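Local coordinates for protein vibralactone Cyclase (Boreostereum vibrans, PDB 6KD0) that catalyses, as an enzyme of the alpha/beta hydrolase fold, the cyclization that forms the fused bicyclic beta-lactone of vibralactone, at residues L273-C278 / T301-Y306; L205-P210 / A312-F317; Y95-W100 / G161-D166; V80-P85 / C128-D133. All coordinates share one frame; numbering follows the deposited sequence.

All four contacts involve strands of one mixed, mostly parallel sheet. Contacts 3 and 4 lie toward one end of the strand order, their centres about 8 Å apart, and strands 97-101 and 128-132 join them through bonds such as Trp-100 N to Val-130 O, probably a hydrogen bond at 2.7 Å. Contact 1 holds the edge strand at the other end, its centre about 25 Å from that of contact 3. Contact 2 borders contact 1, with Met-276 O 2.7 Å from Tyr-208 N, and is bridged to contact 3 by packing of Gln-207 on Trp-100. Contact 2 also lies beside a probable Ser-His-Asp triad, where Tyr-208 touches Ser-177 and His-311; Cys-278 of contact 1 touches the same group.

Contact 1. Residues L273-C278 / T301-Y306; sequences LFFMSC and TRMTMY
Met-303 folds back upon Phe-275, its methyl CE reaching 3.5 Å from ring atom CD1. The bends at chi2 (75°) and chi3 (53°) turn the end of this flexible chain toward the neighbouring strand, so that thioether and ring form an oblique Met-aromatic contact. Farther along the same face Met-305 is bent in the same way and lays CE 3.3 Å from Ser-277 OG; the small serine lets the methyl come in so close. Behind these side chains the two parallel strands are joined by five backbone hydrogen bonds, evenly spaced, among them Phe-275 N to Arg-302 O at 2.9 Å. Phe-274, on the other face, sets its CZ 3.7 Å from Thr-304 OG1, a hydroxyl hydrogen-bonded to Glu-329 of helix 321-338. The edge of the Phe-274 ring meets Met-276 SD in the ring plane. Strand 273-278 is buried throughout, whereas residues 301-305 of the edge strand are more accessible, and Arg-302 is exposed. Arg-302 touches Phe-274 CD2 through CB alone (4.0 Å), while its long extended chain carries the guanidinium away to the surface for a cation-pi contact with Trp-336. This suits arginine, whose aliphatic base can pack beside a ring while its charge stays near water. With helix 284-296 between them in sequence, the strands form a beta-alpha-beta unit, here closing the parallel edge of the alpha/beta hydrolase sheet.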
loop_
_atom_site.group_PDB
_atom_site.type_symbol
_atom_site.label_atom_id
_atom_site.label_comp_id
_atom_site.label_asym_id
_atom_site.label_seq_id
_atom_site.Cartn_x
_atom_site.Cartn_y
_atom_site.Cartn_z
ATOM N N LEU A 273 -1.758 0.507 13.423
ATOM C CA LEU A 273 -0.989 0.695 12.202
ATOM C C LEU A 273 0.232 -0.209 12.197
ATOM O O LEU A 273 1.075 -0.113 13.092
ATOM C CB LEU A 273 -0.556 2.153 12.065
ATOM C CG LEU A 273 0.420 2.445 10.930
ATOM C CD1 LEU A 273 -0.222 2.155 9.579
ATOM C CD2 LEU A 273 0.866 3.895 11.014
ATOM N N PHE A 274 0.350 -1.035 11.157
ATOM C CA PHE A 274 1.529 -1.849 10.887
ATOM C C PHE A 274 2.237 -1.226 9.690
ATOM O O PHE A 274 1.689 -1.207 8.580
ATOM C CB PHE A 274 1.143 -3.307 10.622
ATOM C CG PHE A 274 2.319 -4.262 10.532
ATOM C CD1 PHE A 274 2.985 -4.464 9.334
ATOM C CD2 PHE A 274 2.714 -5.000 11.638
ATOM C CE1 PHE A 274 4.047 -5.353 9.252
ATOM C CE2 PHE A 274 3.778 -5.889 11.568
ATOM C CZ PHE A 274 4.446 -6.067 10.368
ATOM N N PHE A 275 3.448 -0.723 9.918
ATOM C CA PHE A 275 4.178 0.083 8.955
ATOM C C PHE A 275 5.423 -0.670 8.515
ATOM O O PHE A 275 6.179 -1.175 9.354
ATOM C CB PHE A 275 4.552 1.430 9.581
ATOM C CG PHE A 275 4.892 2.485 8.585
ATOM C CD1 PHE A 275 6.115 2.473 7.937
ATOM C CD2 PHE A 275 3.983 3.503 8.298
ATOM C CE1 PHE A 275 6.431 3.454 7.006
ATOM C CE2 PHE A 275 4.302 4.487 7.369
ATOM C CZ PHE A 275 5.521 4.455 6.732
ATOM N N MET A 276 5.631 -0.767 7.206
ATOM C CA MET A 276 6.780 -1.476 6.662
ATOM C C MET A 276 7.603 -0.503 5.839
ATOM O O MET A 276 7.062 0.179 4.968
ATOM C CB MET A 276 6.334 -2.660 5.806
ATOM C CG MET A 276 5.397 -3.570 6.537
ATOM S SD MET A 276 4.958 -4.996 5.552
ATOM C CE MET A 276 6.469 -5.955 5.678
ATOM N N SER A 277 8.905 -0.454 6.098
ATOM C CA SER A 277 9.790 0.524 5.489
ATOM C C SER A 277 10.963 -0.173 4.816
ATOM O O SER A 277 11.459 -1.192 5.305
ATOM C CB SER A 277 10.308 1.514 6.534
ATOM O OG SER A 277 11.027 2.595 5.931
ATOM N N CYS A 278 11.407 0.387 3.695
ATOM C CA CYS A 278 12.640 -0.034 3.044
ATOM C C CYS A 278 13.714 1.006 3.330
ATOM O O CYS A 278 13.457 2.215 3.246
ATOM C CB CYS A 278 12.445 -0.207 1.537
ATOM S SG CYS A 278 11.368 -1.595 1.134
ATOM N N THR A 301 0.805 0.821 17.254
ATOM C CA THR A 301 1.684 0.974 16.113
ATOM C C THR A 301 2.812 -0.046 16.183
ATOM O O THR A 301 3.330 -0.347 17.267
ATOM C CB THR A 301 2.202 2.413 16.126
ATOM O OG1 THR A 301 1.692 3.146 15.010
ATOM C CG2 THR A 301 3.676 2.476 16.208
ATOM N N ARG A 302 3.162 -0.596 15.023
ATOM C CA ARG A 302 4.333 -1.443 14.858
ATOM C C ARG A 302 5.067 -1.026 13.597
ATOM O O ARG A 302 4.442 -0.651 12.606
ATOM C CB ARG A 302 3.969 -2.918 14.790
ATOM C CG ARG A 302 3.528 -3.470 16.114
ATOM C CD ARG A 302 3.461 -4.977 16.136
ATOM N NE ARG A 302 2.887 -5.416 17.404
ATOM C CZ ARG A 302 2.581 -6.672 17.718
ATOM N NH1 ARG A 302 2.788 -7.658 16.848
ATOM N NH2 ARG A 302 2.059 -6.938 18.914
ATOM N N MET A 303 6.389 -1.062 13.652
ATOM C CA MET A 303 7.252 -0.659 12.557
ATOM C C MET A 303 8.173 -1.830 12.247
ATOM O O MET A 303 8.612 -2.531 13.162
ATOM C CB MET A 303 8.053 0.584 12.959
ATOM C CG MET A 303 9.378 0.802 12.254
ATOM S SD MET A 303 9.135 1.385 10.574
ATOM C CE MET A 303 8.076 2.802 10.870
ATOM N N THR A 304 8.418 -2.073 10.963
ATOM C CA THR A 304 9.410 -3.044 10.516
ATOM C C THR A 304 10.268 -2.375 9.467
ATOM O O THR A 304 9.732 -1.877 8.472
ATOM C CB THR A 304 8.771 -4.295 9.916
ATOM O OG1 THR A 304 7.880 -4.880 10.867
ATOM C CG2 THR A 304 9.863 -5.285 9.558
ATOM N N MET A 305 11.584 -2.380 9.675
ATOM C CA MET A 305 12.534 -1.764 8.755
ATOM C C MET A 305 13.356 -2.834 8.036
ATOM O O MET A 305 13.897 -3.749 8.674
ATOM C CB MET A 305 13.452 -0.790 9.507
ATOM C CG MET A 305 14.619 -0.268 8.670
ATOM S SD MET A 305 14.122 0.789 7.268
ATOM C CE MET A 305 13.427 2.217 8.126
ATOM N N TYR A 306 13.449 -2.729 6.708
ATOM C CA TYR A 306 14.319 -3.577 5.898
ATOM C C TYR A 306 15.515 -2.762 5.428
ATOM O O TYR A 306 15.443 -2.071 4.399
ATOM C CB TYR A 306 13.557 -4.172 4.708
ATOM C CG TYR A 306 12.716 -5.355 5.118
ATOM C CD1 TYR A 306 11.569 -5.185 5.880
ATOM C CD2 TYR A 306 13.099 -6.650 4.779
ATOM C CE1 TYR A 306 10.817 -6.269 6.276
ATOM C CE2 TYR A 306 12.345 -7.745 5.170
ATOM C CZ TYR A 306 11.207 -7.546 5.911
ATOM O OH TYR A 306 10.452 -8.627 6.313
#

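Contact 2. Residues L205-P210 / A312-F317; sequences LVQYPP and AFHMLF
Tyr-208 lays one face of its ring over the backbone of Ala-312, whose N stands 3.5 Å above the ring plane, offset toward the rim. Gln-207 CB backs the opposite face, so the ring is held between the two. A small alanine suits this place, since its CB can come within 4.0 Å of Tyr-208 CZ. The phenol points onward at His-314: OH meets CE1 at 3.1 Å, in the plane of the imidazole. A chi1 of 85° sets the histidine CG between its own N and carbonyl carbon, bringing the edge of the ring round to the tyrosine hydroxyl, and Met-315 CG lies over one face of it. Gln-207 presents its amide nearly perpendicular to that imidazole, the planes 82° apart. Its NE2 donates a hydrogen bond to a water at 3.3 Å, and the same water bonds His-314 NE2 at 2.9 Å, which joins the two buried side chains; Gln-207 OE1 is held by Gln-176. Ala-312 is the N-cap of the short helix 313-316. It follows His-311, a probable triad member whose ring meets that of Tyr-208. The contact thus lies at the C-terminal end of strand 203-207, beside strand 171-176, with helix 321-338 packed against it through Phe-326.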
loop_
_atom_site.group_PDB
_atom_site.type_symbol
_atom_site.label_atom_id
_atom_site.label_comp_id
_atom_site.label_asym_id
_atom_site.label_seq_id
_atom_site.Cartn_x
_atom_site.Cartn_y
_atom_site.Cartn_z
ATOM N N LEU A 205 -2.461 -1.503 7.375
ATOM C CA LEU A 205 -1.099 -1.884 7.027
ATOM C C LEU A 205 -0.662 -1.044 5.844
ATOM O O LEU A 205 -1.407 -0.930 4.866
ATOM C CB LEU A 205 -1.007 -3.371 6.665
ATOM C CG LEU A 205 0.407 -3.918 6.421
ATOM C CD1 LEU A 205 0.480 -5.372 6.867
ATOM C CD2 LEU A 205 0.825 -3.801 4.956
ATOM N N VAL A 206 0.538 -0.466 5.914
ATOM C CA VAL A 206 1.066 0.223 4.741
ATOM C C VAL A 206 2.523 -0.163 4.526
ATOM O O VAL A 206 3.260 -0.487 5.466
ATOM C CB VAL A 206 0.911 1.766 4.820
ATOM C CG1 VAL A 206 -0.559 2.150 4.913
ATOM C CG2 VAL A 206 1.684 2.321 5.987
ATOM N N GLN A 207 2.937 -0.129 3.266
ATOM C CA GLN A 207 4.320 -0.407 2.901
ATOM C C GLN A 207 4.879 0.823 2.205
ATOM O O GLN A 207 4.360 1.228 1.161
ATOM C CB GLN A 207 4.419 -1.634 1.987
ATOM C CG GLN A 207 3.672 -2.869 2.492
ATOM C CD GLN A 207 3.492 -3.936 1.417
ATOM O OE1 GLN A 207 3.185 -3.624 0.265
ATOM N NE2 GLN A 207 3.661 -5.205 1.793
ATOM N N TYR A 208 5.937 1.403 2.784
ATOM C CA TYR A 208 6.751 2.489 2.235
ATOM C C TYR A 208 5.946 3.528 1.447
ATOM O O TYR A 208 6.263 3.776 0.283
ATOM C CB TYR A 208 7.894 1.894 1.375
ATOM C CG TYR A 208 7.558 0.717 0.450
ATOM C CD1 TYR A 208 6.965 0.919 -0.788
ATOM C CD2 TYR A 208 7.862 -0.605 0.807
ATOM C CE1 TYR A 208 6.664 -0.135 -1.640
ATOM C CE2 TYR A 208 7.552 -1.673 -0.041
ATOM C CZ TYR A 208 6.961 -1.430 -1.264
ATOM O OH TYR A 208 6.634 -2.457 -2.137
ATOM N N PRO A 209 4.934 4.172 2.042
ATOM C CA PRO A 209 4.101 5.166 1.291
ATOM C C PRO A 209 4.753 6.535 1.230
ATOM O O PRO A 209 5.485 6.921 2.153
ATOM C CB PRO A 209 2.811 5.237 2.128
ATOM C CG PRO A 209 3.323 5.007 3.549
ATOM C CD PRO A 209 4.378 3.913 3.388
ATOM N N PRO A 210 4.475 7.325 0.186
ATOM C CA PRO A 210 4.666 8.775 0.307
ATOM C C PRO A 210 3.633 9.310 1.283
ATOM O O PRO A 210 2.535 8.761 1.412
ATOM C CB PRO A 210 4.432 9.303 -1.119
ATOM C CG PRO A 210 3.555 8.245 -1.781
ATOM C CD PRO A 210 3.818 6.934 -1.081
ATOM N N ALA A 312 10.067 -1.150 -2.962
ATOM C CA ALA A 312 9.349 -2.179 -3.714
ATOM C C ALA A 312 10.255 -3.281 -4.237
ATOM O O ALA A 312 9.932 -3.903 -5.259
ATOM C CB ALA A 312 8.581 -1.585 -4.897
ATOM N N PHE A 313 11.395 -3.521 -3.573
ATOM C CA PHE A 313 12.294 -4.583 -4.016
ATOM C C PHE A 313 11.614 -5.943 -3.983
ATOM O O PHE A 313 11.991 -6.834 -4.749
ATOM C CB PHE A 313 13.550 -4.618 -3.154
ATOM C CG PHE A 313 13.378 -5.425 -1.899
ATOM C CD1 PHE A 313 12.749 -4.876 -0.791
ATOM C CD2 PHE A 313 13.818 -6.739 -1.839
ATOM C CE1 PHE A 313 12.576 -5.630 0.368
ATOM C CE2 PHE A 313 13.639 -7.491 -0.693
ATOM C CZ PHE A 313 13.018 -6.936 0.408
ATOM N N HIS A 314 10.616 -6.133 -3.102
ATOM C CA HIS A 314 9.959 -7.433 -3.023
ATOM C C HIS A 314 9.001 -7.686 -4.176
ATOM O O HIS A 314 8.655 -8.840 -4.422
ATOM C CB HIS A 314 9.254 -7.605 -1.666
ATOM C CG HIS A 314 7.873 -7.031 -1.587
ATOM N ND1 HIS A 314 7.624 -5.676 -1.589
ATOM C CD2 HIS A 314 6.669 -7.633 -1.440
ATOM C CE1 HIS A 314 6.325 -5.470 -1.475
ATOM N NE2 HIS A 314 5.722 -6.640 -1.384
ATOM N N MET A 315 8.573 -6.649 -4.898
ATOM C CA MET A 315 7.723 -6.827 -6.071
ATOM C C MET A 315 8.532 -7.097 -7.320
ATOM O O MET A 315 8.048 -7.756 -8.248
ATOM C CB MET A 315 6.864 -5.584 -6.314
ATOM C CG MET A 315 5.907 -5.252 -5.180
ATOM S SD MET A 315 4.665 -6.525 -4.886
ATOM C CE MET A 315 3.667 -6.346 -6.368
ATOM N N LEU A 316 9.752 -6.597 -7.361
ATOM C CA LEU A 316 10.609 -6.803 -8.513
ATOM C C LEU A 316 11.561 -7.977 -8.347
ATOM O O LEU A 316 12.057 -8.492 -9.354
ATOM C CB LEU A 316 11.406 -5.531 -8.799
ATOM C CG LEU A 316 10.656 -4.544 -9.698
ATOM C CD1 LEU A 316 9.528 -3.793 -8.937
ATOM C CD2 LEU A 316 11.614 -3.584 -10.343
ATOM N N PHE A 317 11.820 -8.421 -7.118
ATOM C CA PHE A 317 12.793 -9.483 -6.878
ATOM C C PHE A 317 12.233 -10.503 -5.897
ATOM O O PHE A 317 12.908 -10.917 -4.961
ATOM C CB PHE A 317 14.100 -8.891 -6.361
ATOM C CG PHE A 317 14.676 -7.832 -7.257
ATOM C CD1 PHE A 317 15.368 -8.183 -8.398
ATOM C CD2 PHE A 317 14.502 -6.484 -6.973
ATOM C CE1 PHE A 317 15.896 -7.217 -9.244
ATOM C CE2 PHE A 317 15.030 -5.502 -7.812
ATOM C CZ PHE A 317 15.725 -5.870 -8.953
HETATM O O HOH W 1 2.913 -7.031 -0.807
#

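Contact 3. Residues Y95-W100 / G161-D166; sequences YPLLYW and GSFNAD
Tyr-95 O receives the shortest bond of this contact, from Asp-166 N at 2.8 Å with an N-H...O angle of 161°, and Ala-165 CA adds a C-H...O approach to the same oxygen at 3.3 Å. Together with Tyr-95 N, which bonds Asn-164 O at 2.9 Å, this makes a single isolated beta bridge. It ties the approach to strand 97-101 of the alpha/beta hydrolase sheet to the loop that leads from helix 144-158 toward strand 171-176. Side chains of the loop add polar ties. Asn-164 adopts left-handed backbone angles (phi 70°), a conformation asparagine tolerates well, and its ND2 fastens the loop to the run before Tyr-95 by bonding the carbonyls of Lys-91 and Lys-93. Asp-166 turns its carboxylate away from the bridge, and OD1 accepts from Lys-168 N two residues on, a local Asx turn. Inward, the apolar part begins with Leu-97, whose CG lies 3.9 Å from Ala-165 CB; a small residue lets the leucine approach closely. Leu-97 CD2 then reaches the edge of the Phe-163 ring, near its plane, at CE1 (4.1 Å), the two side chains crossing at about a right angle. A phenylalanine suits this buried corner because its rim of C-H groups offers the leucine an apolar partner. Tyr-95 also turns a ring edge to the loop, with CD2 3.4 Å from Asn-164 O.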
loop_
_atom_site.group_PDB
_atom_site.type_symbol
_atom_site.label_atom_id
_atom_site.label_comp_id
_atom_site.label_asym_id
_atom_site.label_seq_id
_atom_site.Cartn_x
_atom_site.Cartn_y
_atom_site.Cartn_z
ATOM N N TYR A 95 -16.476 -13.920 6.531
ATOM C CA TYR A 95 -15.072 -13.767 6.880
ATOM C C TYR A 95 -14.749 -12.308 7.144
ATOM O O TYR A 95 -15.486 -11.417 6.709
ATOM C CB TYR A 95 -14.181 -14.288 5.745
ATOM C CG TYR A 95 -14.482 -15.717 5.401
ATOM C CD1 TYR A 95 -13.880 -16.756 6.100
ATOM C CD2 TYR A 95 -15.397 -16.030 4.405
ATOM C CE1 TYR A 95 -14.161 -18.076 5.800
ATOM C CE2 TYR A 95 -15.680 -17.352 4.087
ATOM C CZ TYR A 95 -15.062 -18.365 4.785
ATOM O OH TYR A 95 -15.361 -19.669 4.456
ATOM N N PRO A 96 -13.646 -12.028 7.847
ATOM C CA PRO A 96 -13.183 -10.637 7.948
ATOM C C PRO A 96 -12.857 -10.077 6.573
ATOM O O PRO A 96 -12.746 -10.810 5.580
ATOM C CB PRO A 96 -11.934 -10.723 8.832
ATOM C CG PRO A 96 -12.020 -12.087 9.519
ATOM C CD PRO A 96 -12.774 -12.970 8.580
ATOM N N LEU A 97 -12.699 -8.749 6.528
ATOM C CA LEU A 97 -12.643 -7.981 5.285
ATOM C C LEU A 97 -11.288 -7.293 5.177
ATOM O O LEU A 97 -10.922 -6.515 6.060
ATOM C CB LEU A 97 -13.757 -6.926 5.271
ATOM C CG LEU A 97 -14.451 -6.520 3.970
ATOM C CD1 LEU A 97 -14.956 -5.075 4.018
ATOM C CD2 LEU A 97 -13.600 -6.759 2.765
ATOM N N LEU A 98 -10.553 -7.569 4.102
ATOM C CA LEU A 98 -9.295 -6.893 3.802
ATOM C C LEU A 98 -9.465 -6.058 2.537
ATOM O O LEU A 98 -9.815 -6.596 1.484
ATOM C CB LEU A 98 -8.164 -7.905 3.602
ATOM C CG LEU A 98 -6.841 -7.318 3.097
ATOM C CD1 LEU A 98 -6.155 -6.476 4.173
ATOM C CD2 LEU A 98 -5.916 -8.428 2.600
ATOM N N TYR A 99 -9.199 -4.758 2.626
ATOM C CA TYR A 99 -9.341 -3.852 1.484
ATOM C C TYR A 99 -7.941 -3.397 1.086
ATOM O O TYR A 99 -7.272 -2.715 1.866
ATOM C CB TYR A 99 -10.234 -2.671 1.852
ATOM C CG TYR A 99 -10.525 -1.720 0.723
ATOM C CD1 TYR A 99 -11.565 -1.991 -0.162
ATOM C CD2 TYR A 99 -9.809 -0.536 0.573
ATOM C CE1 TYR A 99 -11.872 -1.140 -1.194
ATOM C CE2 TYR A 99 -10.106 0.335 -0.475
ATOM C CZ TYR A 99 -11.155 0.020 -1.345
ATOM O OH TYR A 99 -11.496 0.862 -2.375
ATOM N N TRP A 100 -7.504 -3.775 -0.114
ATOM C CA TRP A 100 -6.115 -3.643 -0.542
ATOM C C TRP A 100 -5.997 -2.592 -1.638
ATOM O O TRP A 100 -6.764 -2.617 -2.615
ATOM C CB TRP A 100 -5.573 -4.998 -1.029
ATOM C CG TRP A 100 -4.237 -4.858 -1.652
ATOM C CD1 TRP A 100 -3.970 -4.561 -2.968
ATOM C CD2 TRP A 100 -2.969 -4.920 -0.988
ATOM N NE1 TRP A 100 -2.612 -4.466 -3.158
ATOM C CE2 TRP A 100 -1.975 -4.689 -1.964
ATOM C CE3 TRP A 100 -2.573 -5.178 0.331
ATOM C CZ2 TRP A 100 -0.612 -4.699 -1.661
ATOM C CZ3 TRP A 100 -1.213 -5.179 0.630
ATOM C CH2 TRP A 100 -0.254 -4.938 -0.366
ATOM N N GLY A 161 -21.641 -8.485 2.709
ATOM C CA GLY A 161 -22.332 -9.766 2.780
ATOM C C GLY A 161 -22.494 -10.433 1.434
ATOM O O GLY A 161 -22.516 -11.665 1.344
ATOM N N SER A 162 -22.573 -9.637 0.367
ATOM C CA SER A 162 -22.759 -10.198 -0.963
ATOM C C SER A 162 -21.532 -10.947 -1.465
ATOM O O SER A 162 -21.659 -11.719 -2.417
ATOM C CB SER A 162 -23.167 -9.092 -1.939
ATOM O OG SER A 162 -22.061 -8.290 -2.266
ATOM N N PHE A 163 -20.359 -10.794 -0.834
ATOM C CA PHE A 163 -19.246 -11.679 -1.170
ATOM C C PHE A 163 -18.690 -12.367 0.081
ATOM O O PHE A 163 -17.484 -12.641 0.178
ATOM C CB PHE A 163 -18.161 -10.936 -1.964
ATOM C CG PHE A 163 -17.697 -9.647 -1.340
ATOM C CD1 PHE A 163 -16.617 -9.630 -0.483
ATOM C CD2 PHE A 163 -18.322 -8.442 -1.650
ATOM C CE1 PHE A 163 -16.173 -8.438 0.093
ATOM C CE2 PHE A 163 -17.895 -7.254 -1.081
ATOM C CZ PHE A 163 -16.822 -7.250 -0.204
ATOM N N ASN A 164 -19.577 -12.677 1.041
ATOM C CA ASN A 164 -19.275 -13.521 2.204
ATOM C C ASN A 164 -18.332 -12.847 3.200
ATOM O O ASN A 164 -17.625 -13.529 3.947
ATOM C CB ASN A 164 -18.687 -14.877 1.785
ATOM C CG ASN A 164 -19.721 -15.808 1.203
ATOM O OD1 ASN A 164 -20.094 -15.689 0.043
ATOM N ND2 ASN A 164 -20.185 -16.757 2.016
ATOM N N ALA A 165 -18.314 -11.517 3.233
ATOM C CA ALA A 165 -17.485 -10.768 4.164
ATOM C C ALA A 165 -18.356 -10.101 5.221
ATOM O O ALA A 165 -19.531 -9.793 4.984
ATOM C CB ALA A 165 -16.648 -9.708 3.438
ATOM N N ASP A 166 -17.775 -9.902 6.398
ATOM C CA ASP A 166 -18.451 -9.171 7.465
ATOM C C ASP A 166 -17.410 -8.310 8.169
ATOM O O ASP A 166 -16.564 -8.832 8.909
ATOM C CB ASP A 166 -19.156 -10.128 8.438
ATOM C CG ASP A 166 -19.795 -9.406 9.632
ATOM O OD1 ASP A 166 -19.757 -8.152 9.695
ATOM O OD2 ASP A 166 -20.346 -10.111 10.508
#

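Contact 4. Residues V80-P85 / C128-D133; sequences VRTYIP and CAVSID
Arg-81 and Ser-131 exchange a pair of backbone hydrogen bonds, the straighter running from Arg-81 N to Ser-131 O at 2.9 Å with an N-H...O angle of 172°. Two residues along, Tyr-83 and Ala-129 form the second such antiparallel hydrogen-bonded pair, with Tyr-83 N 2.8 Å from Ala-129 O. A water adds a side-chain link, donating to Tyr-83 OH at 2.8 Å and to Ser-131 OG at 2.9 Å. Asp-115, at the start of helix 115-125, takes a hydrogen bond with that phenol and a salt bridge with Arg-81, whose NE pairs with Asp-68. With CG anti to the carbonyl carbon (chi1 -57°), Tyr-83 turns its ring edge to the other strand, Ala-129 O in its plane; the small alanine lets CD1 lie 3.9 Å from Ala-129 CB. The opposite face is beta-branched and mostly apolar; its one hydroxyl, Thr-82 OG1, bonds the carbonyl of Glu-67 on strand 64-73. Val-80 CG1 meets Val-130 CG1 at 3.6 Å, and Val-80 CG2 lies alongside Ile-132 CG2. At the far end Cys-128 SG rests against Pro-85 CD. Strand 76-85 thus runs antiparallel to its neighbour, as in the N-terminal part of the alpha/beta hydrolase sheet, where strand 128-132 begins the parallel set.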
loop_
_atom_site.group_PDB
_atom_site.type_symbol
_atom_site.label_atom_id
_atom_site.label_comp_id
_atom_site.label_asym_id
_atom_site.label_seq_id
_atom_site.Cartn_x
_atom_site.Cartn_y
_atom_site.Cartn_z
ATOM N N VAL A 80 -13.759 -3.592 -9.421
ATOM C CA VAL A 80 -13.418 -4.084 -8.098
ATOM C C VAL A 80 -13.314 -5.600 -8.199
ATOM O O VAL A 80 -14.172 -6.239 -8.812
ATOM C CB VAL A 80 -14.506 -3.689 -7.069
ATOM C CG1 VAL A 80 -14.273 -4.382 -5.761
ATOM C CG2 VAL A 80 -14.562 -2.174 -6.888
ATOM N N ARG A 81 -12.273 -6.186 -7.623
ATOM C CA ARG A 81 -12.184 -7.636 -7.554
ATOM C C ARG A 81 -12.186 -8.079 -6.100
ATOM O O ARG A 81 -11.492 -7.492 -5.259
ATOM C CB ARG A 81 -10.934 -8.150 -8.267
ATOM C CG ARG A 81 -10.649 -9.637 -8.013
ATOM C CD ARG A 81 -9.637 -10.188 -9.027
ATOM N NE ARG A 81 -10.262 -10.445 -10.317
ATOM C CZ ARG A 81 -9.725 -11.175 -11.288
ATOM N NH1 ARG A 81 -8.534 -11.735 -11.130
ATOM N NH2 ARG A 81 -10.392 -11.345 -12.419
ATOM N N THR A 82 -12.950 -9.136 -5.808
ATOM C CA THR A 82 -13.023 -9.724 -4.483
ATOM C C THR A 82 -12.500 -11.154 -4.544
ATOM O O THR A 82 -12.700 -11.870 -5.539
ATOM C CB THR A 82 -14.458 -9.695 -3.916
ATOM O OG1 THR A 82 -15.319 -10.520 -4.716
ATOM C CG2 THR A 82 -15.002 -8.274 -3.910
ATOM N N TYR A 83 -11.832 -11.541 -3.464
ATOM C CA TYR A 83 -11.107 -12.792 -3.302
ATOM C C TYR A 83 -11.727 -13.455 -2.083
ATOM O O TYR A 83 -11.575 -12.951 -0.961
ATOM C CB TYR A 83 -9.604 -12.548 -3.086
ATOM C CG TYR A 83 -8.920 -11.751 -4.180
ATOM C CD1 TYR A 83 -9.089 -10.366 -4.267
ATOM C CD2 TYR A 83 -8.102 -12.371 -5.119
ATOM C CE1 TYR A 83 -8.483 -9.637 -5.268
ATOM C CE2 TYR A 83 -7.483 -11.642 -6.129
ATOM C CZ TYR A 83 -7.681 -10.273 -6.192
ATOM O OH TYR A 83 -7.083 -9.539 -7.197
ATOM N N ILE A 84 -12.428 -14.565 -2.295
ATOM C CA ILE A 84 -13.348 -15.132 -1.319
ATOM C C ILE A 84 -12.877 -16.544 -1.000
ATOM O O ILE A 84 -12.773 -17.366 -1.911
ATOM C CB ILE A 84 -14.786 -15.152 -1.863
ATOM C CG1 ILE A 84 -15.175 -13.746 -2.335
ATOM C CG2 ILE A 84 -15.741 -15.757 -0.826
ATOM C CD1 ILE A 84 -16.269 -13.708 -3.381
ATOM N N PRO A 85 -12.559 -16.864 0.262
ATOM C CA PRO A 85 -12.179 -18.241 0.606
ATOM C C PRO A 85 -13.367 -19.176 0.497
ATOM O O PRO A 85 -14.491 -18.827 0.872
ATOM C CB PRO A 85 -11.698 -18.144 2.059
ATOM C CG PRO A 85 -12.186 -16.847 2.580
ATOM C CD PRO A 85 -12.533 -15.953 1.418
ATOM N N CYS A 128 -11.853 -12.273 3.180
ATOM C CA CYS A 128 -12.218 -11.787 1.859
ATOM C C CYS A 128 -11.372 -10.559 1.554
ATOM O O CYS A 128 -11.364 -9.604 2.334
ATOM C CB CYS A 128 -13.700 -11.425 1.785
ATOM S SG CYS A 128 -14.781 -12.826 2.111
ATOM N N ALA A 129 -10.659 -10.590 0.440
ATOM C CA ALA A 129 -9.847 -9.459 0.015
ATOM C C ALA A 129 -10.571 -8.687 -1.076
ATOM O O ALA A 129 -11.331 -9.256 -1.864
ATOM C CB ALA A 129 -8.482 -9.907 -0.491
ATOM N N VAL A 130 -10.321 -7.382 -1.124
ATOM C CA VAL A 130 -10.894 -6.506 -2.139
ATOM C C VAL A 130 -9.762 -5.678 -2.726
ATOM O O VAL A 130 -8.930 -5.153 -1.978
ATOM C CB VAL A 130 -11.973 -5.584 -1.533
ATOM C CG1 VAL A 130 -12.628 -4.752 -2.619
ATOM C CG2 VAL A 130 -12.987 -6.395 -0.757
ATOM N N SER A 131 -9.721 -5.577 -4.051
ATOM C CA SER A 131 -8.723 -4.802 -4.782
ATOM C C SER A 131 -9.447 -3.928 -5.798
ATOM O O SER A 131 -10.379 -4.395 -6.455
ATOM C CB SER A 131 -7.746 -5.732 -5.490
ATOM O OG SER A 131 -6.631 -5.004 -5.988
ATOM N N ILE A 132 -9.037 -2.668 -5.948
ATOM C CA ILE A 132 -9.811 -1.746 -6.781
ATOM C C ILE A 132 -8.923 -1.014 -7.785
ATOM O O ILE A 132 -7.753 -0.705 -7.521
ATOM C CB ILE A 132 -10.635 -0.745 -5.933
ATOM C CG1 ILE A 132 -9.806 0.475 -5.491
ATOM C CG2 ILE A 132 -11.321 -1.473 -4.779
ATOM C CD1 ILE A 132 -8.703 0.161 -4.464
ATOM N N ASP A 133 -9.507 -0.737 -8.956
ATOM C CA ASP A 133 -8.817 -0.061 -10.053
ATOM C C ASP A 133 -9.101 1.442 -9.991
ATOM O O ASP A 133 -9.838 2.006 -10.807
ATOM C CB ASP A 133 -9.254 -0.652 -11.391
ATOM C CG ASP A 133 -8.773 -2.086 -11.584
ATOM O OD1 ASP A 133 -7.906 -2.533 -10.800
ATOM O OD2 ASP A 133 -9.265 -2.760 -12.517
HETATM O O HOH W 2 -5.265 -7.429 -6.748
#